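Local coordinates for protein geranylgeranyl pyrophosphate synthase (Geoglobus acetivorans, PDB 5JFQ) that catalyses magnesium-dependent chain elongation by isopentenyl diphosphate, converting dimethylallyl diphosphate stepwise into geranylgeranyl diphosphate, with smaller amounts of farnesyl diphosphate, at residues Ser208-Gly211 with Phe212-Asp216; Ile180-Ser183 with Ala184-Ala188; Phe103-Pro106 with Thr107-Ala111. All coordinates share one frame; numbering follows the deposited sequence.

In the fold
Contacts 1 and 2 lie on consecutive helices, 195-221 and 165-190, of the all-helical prenyltransferase fold. Their centres are about 17 Å apart, yet they touch: Ile180 CD1 of contact 2 packs on Gly209 CA of contact 1 at 3.4 Å. Both probably border the substrate pocket. Contact 1 holds Gln213, which probably binds dimethylallyl diphosphate as in relatives, and Ser183 of contact 2 packs on Arg48, which probably binds isopentenyl diphosphate. Contact 3, at the start of helix 105-123, stands apart at the dimer interface, its centre about 29 Å from either other centre and its nearest atoms about 20 Å from contact 1 and 18 Å from contact 2.

Contact 1 of 3, residues Ser208-Gly211 with Phe212-Asp216; sequences SGIG and FQIHD
The turn of helix 195-221 in which Ile210 meets Ile214 leads into the second aspartate-rich motif of the prenyl synthases, which begins with Asp216 and Asp217. On the buried flank, CD1 at the end of Ile214 lies 3.8 Å from the CG2 branch of Ile210, and the two side chains cross obliquely. In Ile214, CG1 is anti to the carbonyl carbon (chi1 -52°), which turns CD1 back over the preceding turn. Ile210 touches both helix 165-190, through Leu169 and Val172, and Tyr290 of helix 280-298, while Ile214 packs on Ala283 and Ala287 of the latter; the pair therefore sits between two neighbouring helices. Replacing Ile214 by an alanine is likely to cost Ile210 CG2 its partner within this helix and open a gap toward those two alanines.

The backbone evidence for a regular helix is a run of i to i+4 bonds. Phe212 N donates to Ser208 O (2.8 Å), Gln213 N to Gly209 O (2.7 Å), Ile214 N to Ile210 O (2.8 Å) and His215 N to Gly211 O (2.9 Å). The straightest, with an N-H...O angle of 171°, joins the backbones of the two isoleucines. Gln213 N also makes a weak bond to Ile210 O.

On another side of the helix, Phe212 presents a ring edge to Gly209 O, which lies near the ring plane, 4.2 Å from CD2. Gln213 bends at its second torsion (66°), and both ends of its amide find partners: NE2 donates to Asp217 OD1, while OE1 accepts a weak bond from Thr176 OG1. This coupling ties a residue that probably binds dimethylallyl diphosphate to an aspartate of the motif, a placement that fits the diphosphate end of the pocket in FPP and GGPP synthases.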
ATOM      1  N   SER B 208      -4.555 -24.098   6.411  1.00 60.40           N
ATOM      2  CA  SER B 208      -5.431 -24.167   5.256  1.00 64.76           C
ATOM      3  C   SER B 208      -4.784 -23.501   4.051  1.00 68.63           C
ATOM      4  O   SER B 208      -4.922 -23.983   2.925  1.00 68.20           O
ATOM      5  CB  SER B 208      -6.769 -23.528   5.588  1.00 64.39           C
ATOM      6  OG  SER B 208      -7.244 -24.055   6.812  1.00 67.94           O
ATOM      7  N   GLY B 209      -4.032 -22.423   4.275  1.00 64.64           N
ATOM      8  CA  GLY B 209      -3.399 -21.742   3.159  1.00 65.81           C
ATOM      9  C   GLY B 209      -2.329 -22.589   2.500  1.00 69.95           C
ATOM     10  O   GLY B 209      -2.336 -22.791   1.282  1.00 70.16           O
ATOM     11  N   ILE B 210      -1.406 -23.115   3.299  1.00 65.10           N
ATOM     12  CA  ILE B 210      -0.313 -23.903   2.748  1.00 68.14           C
ATOM     13  C   ILE B 210      -0.848 -25.107   1.991  1.00 66.82           C
ATOM     14  O   ILE B 210      -0.532 -25.311   0.814  1.00 71.09           O
ATOM     15  CB  ILE B 210       0.652 -24.311   3.865  1.00 69.40           C
ATOM     16  CG1 ILE B 210       1.191 -23.028   4.504  1.00 66.05           C
ATOM     17  CG2 ILE B 210       1.754 -25.196   3.305  1.00 66.49           C
ATOM     18  CD1 ILE B 210       1.936 -23.234   5.776  1.00 67.59           C
ATOM     19  N   GLY B 211      -1.672 -25.915   2.646  1.00 66.93           N
ATOM     20  CA  GLY B 211      -2.337 -26.995   1.940  1.00 69.69           C
ATOM     21  C   GLY B 211      -3.058 -26.516   0.697  1.00 71.57           C
ATOM     22  O   GLY B 211      -2.953 -27.129  -0.369  1.00 75.45           O
ATOM     23  N   PHE B 212      -3.783 -25.399   0.809  1.00 68.39           N
ATOM     24  CA  PHE B 212      -4.477 -24.847  -0.349  1.00 68.46           C
ATOM     25  C   PHE B 212      -3.499 -24.499  -1.452  1.00 71.56           C
ATOM     26  O   PHE B 212      -3.824 -24.621  -2.637  1.00 73.85           O
ATOM     27  CB  PHE B 212      -5.274 -23.614   0.065  1.00 67.59           C
ATOM     28  CG  PHE B 212      -5.837 -22.834  -1.072  1.00 68.91           C
ATOM     29  CD1 PHE B 212      -6.980 -23.255  -1.722  1.00 73.15           C
ATOM     30  CD2 PHE B 212      -5.247 -21.647  -1.466  1.00 69.67           C
ATOM     31  CE1 PHE B 212      -7.515 -22.517  -2.763  1.00 68.80           C
ATOM     32  CE2 PHE B 212      -5.776 -20.903  -2.508  1.00 69.33           C
ATOM     33  CZ  PHE B 212      -6.904 -21.340  -3.160  1.00 69.87           C
ATOM     34  N   GLN B 213      -2.290 -24.081  -1.080  1.00 71.94           N
ATOM     35  CA  GLN B 213      -1.286 -23.755  -2.087  1.00 76.31           C
ATOM     36  C   GLN B 213      -0.732 -25.013  -2.735  1.00 75.80           C
ATOM     37  O   GLN B 213      -0.692 -25.126  -3.966  1.00 74.02           O
ATOM     38  CB  GLN B 213      -0.149 -22.948  -1.459  1.00 71.08           C
ATOM     39  CG  GLN B 213       0.918 -22.553  -2.465  1.00 73.89           C
ATOM     40  CD  GLN B 213       0.395 -21.573  -3.501  1.00 77.08           C
ATOM     41  OE1 GLN B 213      -0.179 -20.537  -3.156  1.00 77.67           O
ATOM     42  NE2 GLN B 213       0.578 -21.905  -4.779  1.00 77.03           N
ATOM     43  N   ILE B 214      -0.270 -25.955  -1.910  1.00 72.04           N
ATOM     44  CA  ILE B 214       0.261 -27.207  -2.428  1.00 74.29           C
ATOM     45  C   ILE B 214      -0.724 -27.832  -3.399  1.00 76.13           C
ATOM     46  O   ILE B 214      -0.344 -28.292  -4.484  1.00 80.04           O
ATOM     47  CB  ILE B 214       0.596 -28.157  -1.268  1.00 75.55           C
ATOM     48  CG1 ILE B 214       1.485 -27.433  -0.257  1.00 70.01           C
ATOM     49  CG2 ILE B 214       1.271 -29.409  -1.804  1.00 77.73           C
ATOM     50  CD1 ILE B 214       1.734 -28.211   1.009  1.00 71.49           C
ATOM     51  N   HIS B 215      -2.010 -27.822  -3.049  1.00 75.30           N
ATOM     52  CA  HIS B 215      -2.991 -28.383  -3.967  1.00 79.77           C
ATOM     53  C   HIS B 215      -3.106 -27.555  -5.240  1.00 79.56           C
ATOM     54  O   HIS B 215      -3.392 -28.106  -6.308  1.00 77.95           O
ATOM     55  CB  HIS B 215      -4.349 -28.507  -3.291  1.00 74.51           C
ATOM     56  CG  HIS B 215      -5.296 -29.395  -4.033  1.00 81.71           C
ATOM     57  ND1 HIS B 215      -6.418 -28.918  -4.676  1.00 85.65           N
ATOM     58  CD2 HIS B 215      -5.269 -30.729  -4.261  1.00 82.63           C
ATOM     59  CE1 HIS B 215      -7.048 -29.922  -5.260  1.00 85.59           C
ATOM     60  NE2 HIS B 215      -6.371 -31.032  -5.022  1.00 87.35           N
ATOM     61  N   ASP B 216      -2.885 -26.242  -5.159  1.00 80.23           N
ATOM     62  CA  ASP B 216      -2.992 -25.418  -6.358  1.00 78.79           C
ATOM     63  C   ASP B 216      -1.818 -25.664  -7.297  1.00 78.64           C
ATOM     64  O   ASP B 216      -1.933 -25.448  -8.509  1.00 74.83           O
ATOM     65  CB  ASP B 216      -3.083 -23.938  -5.975  1.00 75.78           C
ATOM     66  CG  ASP B 216      -3.854 -23.106  -6.997  1.00 77.62           C
ATOM     67  OD1 ASP B 216      -4.963 -23.503  -7.418  1.00 69.60           O
ATOM     68  OD2 ASP B 216      -3.328 -22.045  -7.394  1.00 87.47           O
TER

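Contact 2 of 3, residues Ile180-Ser183 with Ala184-Ala188; sequences IGIS and ASIPA
Ile182 and Ile186 meet one turn apart on helix 165-190, just where Pro187 puts a proline kink into it. The apolar first shell is small: Ile182 CG1 approaches Ile186 CB at 4.0 Å. CG1 of Ile182 is anti to the backbone N (chi1 -176°), which carries it along the carbonyl side to the branched base of the next isoleucine. Ile186 CB and its CG2 branch both lie over the preceding turn, against Ile182 O, with CG2 at 3.3 Å from that oxygen.

Beneath these side chains the backbone ladder changes along its length. Ala184 N makes a weak, long bond to Ile180 O (3.5 Å). The next two are shorter: Ser185 N to Gly181 O at 2.6 Å, and Ile186 N to Ile182 O at 2.7 Å. The ladder then breaks, because the proline nitrogen has no hydrogen to give, and Ser183 O faces the proline CD at 3.5 Å instead.

The second shell makes up for part of this break: helix 47-58 supplies Thr52, whose OG1 bonds to Ser183 O, and Ser55, whose OG bonds to Ala184 O, so that two buried carbonyls at the kink are satisfied by a neighbouring helix. Helices 67-88 and 130-159 hem in the isoleucines, with Ile73 and Val143 against Ile182 and Ala69 and Ala136 against Ile186. Ser183 also packs on Arg48 of helix 47-58, which probably binds isopentenyl diphosphate as in relatives, while its hydroxyl turns back along its own helix: OG is anti to the carbonyl carbon (chi1 -51°), beside the backbone N, and hydrogen-bonds to the carbonyl oxygen of Leu179.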
ATOM      1  N   ILE B 180      -4.648 -15.878   4.846  1.00 59.95           N
ATOM      2  CA  ILE B 180      -5.732 -16.794   5.157  1.00 59.67           C
ATOM      3  C   ILE B 180      -5.846 -16.981   6.657  1.00 57.20           C
ATOM      4  O   ILE B 180      -6.951 -17.135   7.176  1.00 59.75           O
ATOM      5  CB  ILE B 180      -5.542 -18.128   4.427  1.00 59.50           C
ATOM      6  CG1 ILE B 180      -5.370 -17.856   2.930  1.00 57.29           C
ATOM      7  CG2 ILE B 180      -6.749 -19.011   4.677  1.00 58.36           C
ATOM      8  CD1 ILE B 180      -5.289 -19.091   2.056  1.00 58.12           C
ATOM      9  N   GLY B 181      -4.724 -16.942   7.377  1.00 57.13           N
ATOM     10  CA  GLY B 181      -4.785 -16.992   8.832  1.00 59.51           C
ATOM     11  C   GLY B 181      -5.557 -15.831   9.443  1.00 60.25           C
ATOM     12  O   GLY B 181      -6.379 -16.016  10.349  1.00 58.37           O
ATOM     13  N   ILE B 182      -5.301 -14.610   8.963  1.00 57.97           N
ATOM     14  CA  ILE B 182      -5.956 -13.462   9.575  1.00 57.26           C
ATOM     15  C   ILE B 182      -7.418 -13.396   9.166  1.00 57.40           C
ATOM     16  O   ILE B 182      -8.244 -12.861   9.917  1.00 55.82           O
ATOM     17  CB  ILE B 182      -5.214 -12.154   9.250  1.00 52.82           C
ATOM     18  CG1 ILE B 182      -5.884 -10.995   9.991  1.00 54.51           C
ATOM     19  CG2 ILE B 182      -5.206 -11.899   7.761  1.00 51.83           C
ATOM     20  CD1 ILE B 182      -5.047  -9.771  10.116  1.00 49.10           C
ATOM     21  N   SER B 183      -7.767 -13.944   7.993  1.00 51.04           N
ATOM     22  CA  SER B 183      -9.176 -14.141   7.644  1.00 56.53           C
ATOM     23  C   SER B 183      -9.946 -14.797   8.786  1.00 58.71           C
ATOM     24  O   SER B 183     -10.999 -14.307   9.210  1.00 57.09           O
ATOM     25  CB  SER B 183      -9.300 -14.995   6.382  1.00 58.23           C
ATOM     26  OG  SER B 183      -8.491 -14.498   5.339  1.00 65.19           O
ATOM     27  N   ALA B 184      -9.430 -15.919   9.289  1.00 60.80           N
ATOM     28  CA  ALA B 184     -10.046 -16.612  10.415  1.00 62.66           C
ATOM     29  C   ALA B 184      -9.700 -15.948  11.738  1.00 60.62           C
ATOM     30  O   ALA B 184     -10.530 -15.906  12.655  1.00 56.46           O
ATOM     31  CB  ALA B 184      -9.603 -18.079  10.430  1.00 58.35           C
ATOM     32  N   SER B 185      -8.482 -15.425  11.845  1.00 59.45           N
ATOM     33  CA  SER B 185      -8.051 -14.818  13.092  1.00 56.12           C
ATOM     34  C   SER B 185      -8.873 -13.587  13.421  1.00 57.30           C
ATOM     35  O   SER B 185      -9.234 -13.378  14.581  1.00 59.77           O
ATOM     36  CB  SER B 185      -6.574 -14.449  13.006  1.00 60.08           C
ATOM     37  OG  SER B 185      -5.866 -14.940  14.118  1.00 59.72           O
ATOM     38  N   ILE B 186      -9.196 -12.767  12.423  1.00 58.53           N
ATOM     39  CA  ILE B 186      -9.566 -11.382  12.718  1.00 55.40           C
ATOM     40  C   ILE B 186     -10.871 -11.265  13.506  1.00 56.98           C
ATOM     41  O   ILE B 186     -10.971 -10.345  14.331  1.00 55.78           O
ATOM     42  CB  ILE B 186      -9.581 -10.511  11.444  1.00 53.07           C
ATOM     43  CG1 ILE B 186      -9.483  -9.027  11.832  1.00 54.32           C
ATOM     44  CG2 ILE B 186     -10.780 -10.779  10.540  1.00 49.31           C
ATOM     45  CD1 ILE B 186      -9.490  -8.062  10.647  1.00 49.95           C
ATOM     46  N   PRO B 187     -11.878 -12.143  13.349  1.00 58.40           N
ATOM     47  CA  PRO B 187     -13.052 -12.009  14.233  1.00 56.92           C
ATOM     48  C   PRO B 187     -12.715 -12.256  15.696  1.00 58.93           C
ATOM     49  O   PRO B 187     -13.309 -11.621  16.582  1.00 57.17           O
ATOM     50  CB  PRO B 187     -14.042 -13.051  13.684  1.00 55.83           C
ATOM     51  CG  PRO B 187     -13.580 -13.359  12.311  1.00 56.93           C
ATOM     52  CD  PRO B 187     -12.078 -13.240  12.381  1.00 56.66           C
ATOM     53  N   ALA B 188     -11.768 -13.155  15.978  1.00 54.21           N
ATOM     54  CA  ALA B 188     -11.292 -13.315  17.345  1.00 54.54           C
ATOM     55  C   ALA B 188     -10.628 -12.049  17.846  1.00 56.46           C
ATOM     56  O   ALA B 188     -10.697 -11.739  19.043  1.00 62.51           O
ATOM     57  CB  ALA B 188     -10.314 -14.482  17.436  1.00 57.39           C
TER

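Contact 3 of 3, residues Phe103-Pro106 with Thr107-Ala111; sequences FGIP and TAILA
Phe103 meets Thr107 across the N-cap of helix 105-123, where Gly104 separates this helix from helix 99-103. At the positive phi of Gly104 (104°) any side chain would collide with the carbonyl oxygen of Phe103, which explains the glycine at this joint.

The tightly packed part lies within the first turns. Ala108 N bonds to Gly104 O (2.9 Å), Ile109 N to Ile105 O (2.8 Å) and Leu110 N to Pro106 O (2.9 Å). In Ile105, chi1 of -65° places CG2 anti to the backbone N, where it meets Ile109 CD1 at 3.9 Å, and both isoleucines also touch Ile86 of helix 67-88. Pro106, in the first turn, needs no amide hydrogen for the ladder; with Ile109 and Leu110 it packs on Met87 of the second subunit, while Thr107 packs on Phe152 of that subunit. These four residues thus bring the start of the helix into the homodimer interface.

The looser side is where the chain enters the helix. Phe103 is partly exposed; its side chain meets Thr107 through CB, 3.9 Å from Thr107 CG2, while its ring leads away from Thr107 and the side chain packs on Ala35 of helix 30-36. Here a water bridges the backbone across the N-cap: it donates to Phe103 O at 2.7 Å and accepts from Thr107 N at 2.8 Å.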
ATOM      1  N   PHE B 103      -4.376  -1.489 -18.674  1.00 57.56           N
ATOM      2  CA  PHE B 103      -4.291  -0.095 -18.275  1.00 56.82           C
ATOM      3  C   PHE B 103      -2.871   0.412 -18.171  1.00 52.88           C
ATOM      4  O   PHE B 103      -2.672   1.628 -18.081  1.00 54.87           O
ATOM      5  CB  PHE B 103      -4.976   0.124 -16.921  1.00 48.16           C
ATOM      6  CG  PHE B 103      -6.292  -0.553 -16.791  1.00 49.62           C
ATOM      7  CD1 PHE B 103      -7.467   0.105 -17.140  1.00 54.79           C
ATOM      8  CD2 PHE B 103      -6.374  -1.834 -16.289  1.00 50.45           C
ATOM      9  CE1 PHE B 103      -8.711  -0.507 -16.994  1.00 48.63           C
ATOM     10  CE2 PHE B 103      -7.610  -2.456 -16.143  1.00 52.55           C
ATOM     11  CZ  PHE B 103      -8.782  -1.787 -16.500  1.00 48.09           C
ATOM     12  N   GLY B 104      -1.890  -0.469 -18.177  1.00 51.74           N
ATOM     13  CA  GLY B 104      -0.516  -0.040 -18.058  1.00 49.82           C
ATOM     14  C   GLY B 104       0.035  -0.300 -16.666  1.00 51.80           C
ATOM     15  O   GLY B 104      -0.698  -0.442 -15.676  1.00 48.52           O
ATOM     16  N   ILE B 105       1.353  -0.385 -16.602  1.00 49.11           N
ATOM     17  CA  ILE B 105       1.997  -0.679 -15.333  1.00 48.56           C
ATOM     18  C   ILE B 105       1.758   0.434 -14.311  1.00 45.61           C
ATOM     19  O   ILE B 105       1.284   0.129 -13.210  1.00 43.24           O
ATOM     20  CB  ILE B 105       3.488  -1.010 -15.570  1.00 43.46           C
ATOM     21  CG1 ILE B 105       3.561  -2.300 -16.395  1.00 51.24           C
ATOM     22  CG2 ILE B 105       4.230  -1.141 -14.251  1.00 39.06           C
ATOM     23  CD1 ILE B 105       4.949  -2.769 -16.714  1.00 40.42           C
ATOM     24  N   PRO B 106       2.017   1.711 -14.614  1.00 44.87           N
ATOM     25  CA  PRO B 106       1.769   2.738 -13.587  1.00 44.45           C
ATOM     26  C   PRO B 106       0.338   2.742 -13.057  1.00 44.71           C
ATOM     27  O   PRO B 106       0.146   2.775 -11.832  1.00 44.98           O
ATOM     28  CB  PRO B 106       2.151   4.048 -14.305  1.00 48.31           C
ATOM     29  CG  PRO B 106       2.235   3.707 -15.746  1.00 48.38           C
ATOM     30  CD  PRO B 106       2.665   2.296 -15.800  1.00 43.06           C
ATOM     31  N   THR B 107      -0.677   2.670 -13.920  1.00 44.16           N
ATOM     32  CA  THR B 107      -2.042   2.632 -13.400  1.00 43.88           C
ATOM     33  C   THR B 107      -2.283   1.374 -12.578  1.00 42.20           C
ATOM     34  O   THR B 107      -2.945   1.426 -11.537  1.00 43.74           O
ATOM     35  CB  THR B 107      -3.058   2.736 -14.532  1.00 44.80           C
ATOM     36  OG1 THR B 107      -2.876   3.980 -15.222  1.00 46.27           O
ATOM     37  CG2 THR B 107      -4.479   2.685 -13.981  1.00 48.44           C
ATOM     38  N   ALA B 108      -1.749   0.236 -13.021  1.00 43.51           N
ATOM     39  CA  ALA B 108      -1.839  -0.985 -12.220  1.00 44.33           C
ATOM     40  C   ALA B 108      -1.235  -0.788 -10.840  1.00 43.05           C
ATOM     41  O   ALA B 108      -1.790  -1.248  -9.838  1.00 46.13           O
ATOM     42  CB  ALA B 108      -1.141  -2.146 -12.929  1.00 44.87           C
ATOM     43  N   ILE B 109      -0.084  -0.125 -10.764  1.00 41.54           N
ATOM     44  CA  ILE B 109       0.511   0.134  -9.461  1.00 43.38           C
ATOM     45  C   ILE B 109      -0.431   0.980  -8.615  1.00 44.33           C
ATOM     46  O   ILE B 109      -0.772   0.613  -7.484  1.00 44.47           O
ATOM     47  CB  ILE B 109       1.889   0.791  -9.624  1.00 43.96           C
ATOM     48  CG1 ILE B 109       2.853  -0.202 -10.304  1.00 39.35           C
ATOM     49  CG2 ILE B 109       2.413   1.264  -8.264  1.00 37.65           C
ATOM     50  CD1 ILE B 109       4.179   0.399 -10.699  1.00 29.52           C
ATOM     51  N   LEU B 110      -0.899   2.104  -9.169  1.00 44.51           N
ATOM     52  CA  LEU B 110      -1.823   2.966  -8.431  1.00 43.64           C
ATOM     53  C   LEU B 110      -3.113   2.245  -8.079  1.00 45.03           C
ATOM     54  O   LEU B 110      -3.719   2.539  -7.042  1.00 45.22           O
ATOM     55  CB  LEU B 110      -2.158   4.238  -9.222  1.00 41.82           C
ATOM     56  CG  LEU B 110      -1.019   5.226  -9.515  1.00 46.55           C
ATOM     57  CD1 LEU B 110      -1.445   6.364 -10.471  1.00 40.00           C
ATOM     58  CD2 LEU B 110      -0.401   5.764  -8.230  1.00 41.17           C
ATOM     59  N   ALA B 111      -3.570   1.320  -8.925  1.00 42.24           N
ATOM     60  CA  ALA B 111      -4.826   0.646  -8.622  1.00 44.10           C
ATOM     61  C   ALA B 111      -4.687  -0.201  -7.363  1.00 46.73           C
ATOM     62  O   ALA B 111      -5.507  -0.097  -6.443  1.00 47.16           O
ATOM     63  CB  ALA B 111      -5.290  -0.196  -9.808  1.00 40.63           C
TER
HETATM   64  O   HOH W   1      -0.823   2.929 -16.679  1.00 44.11           O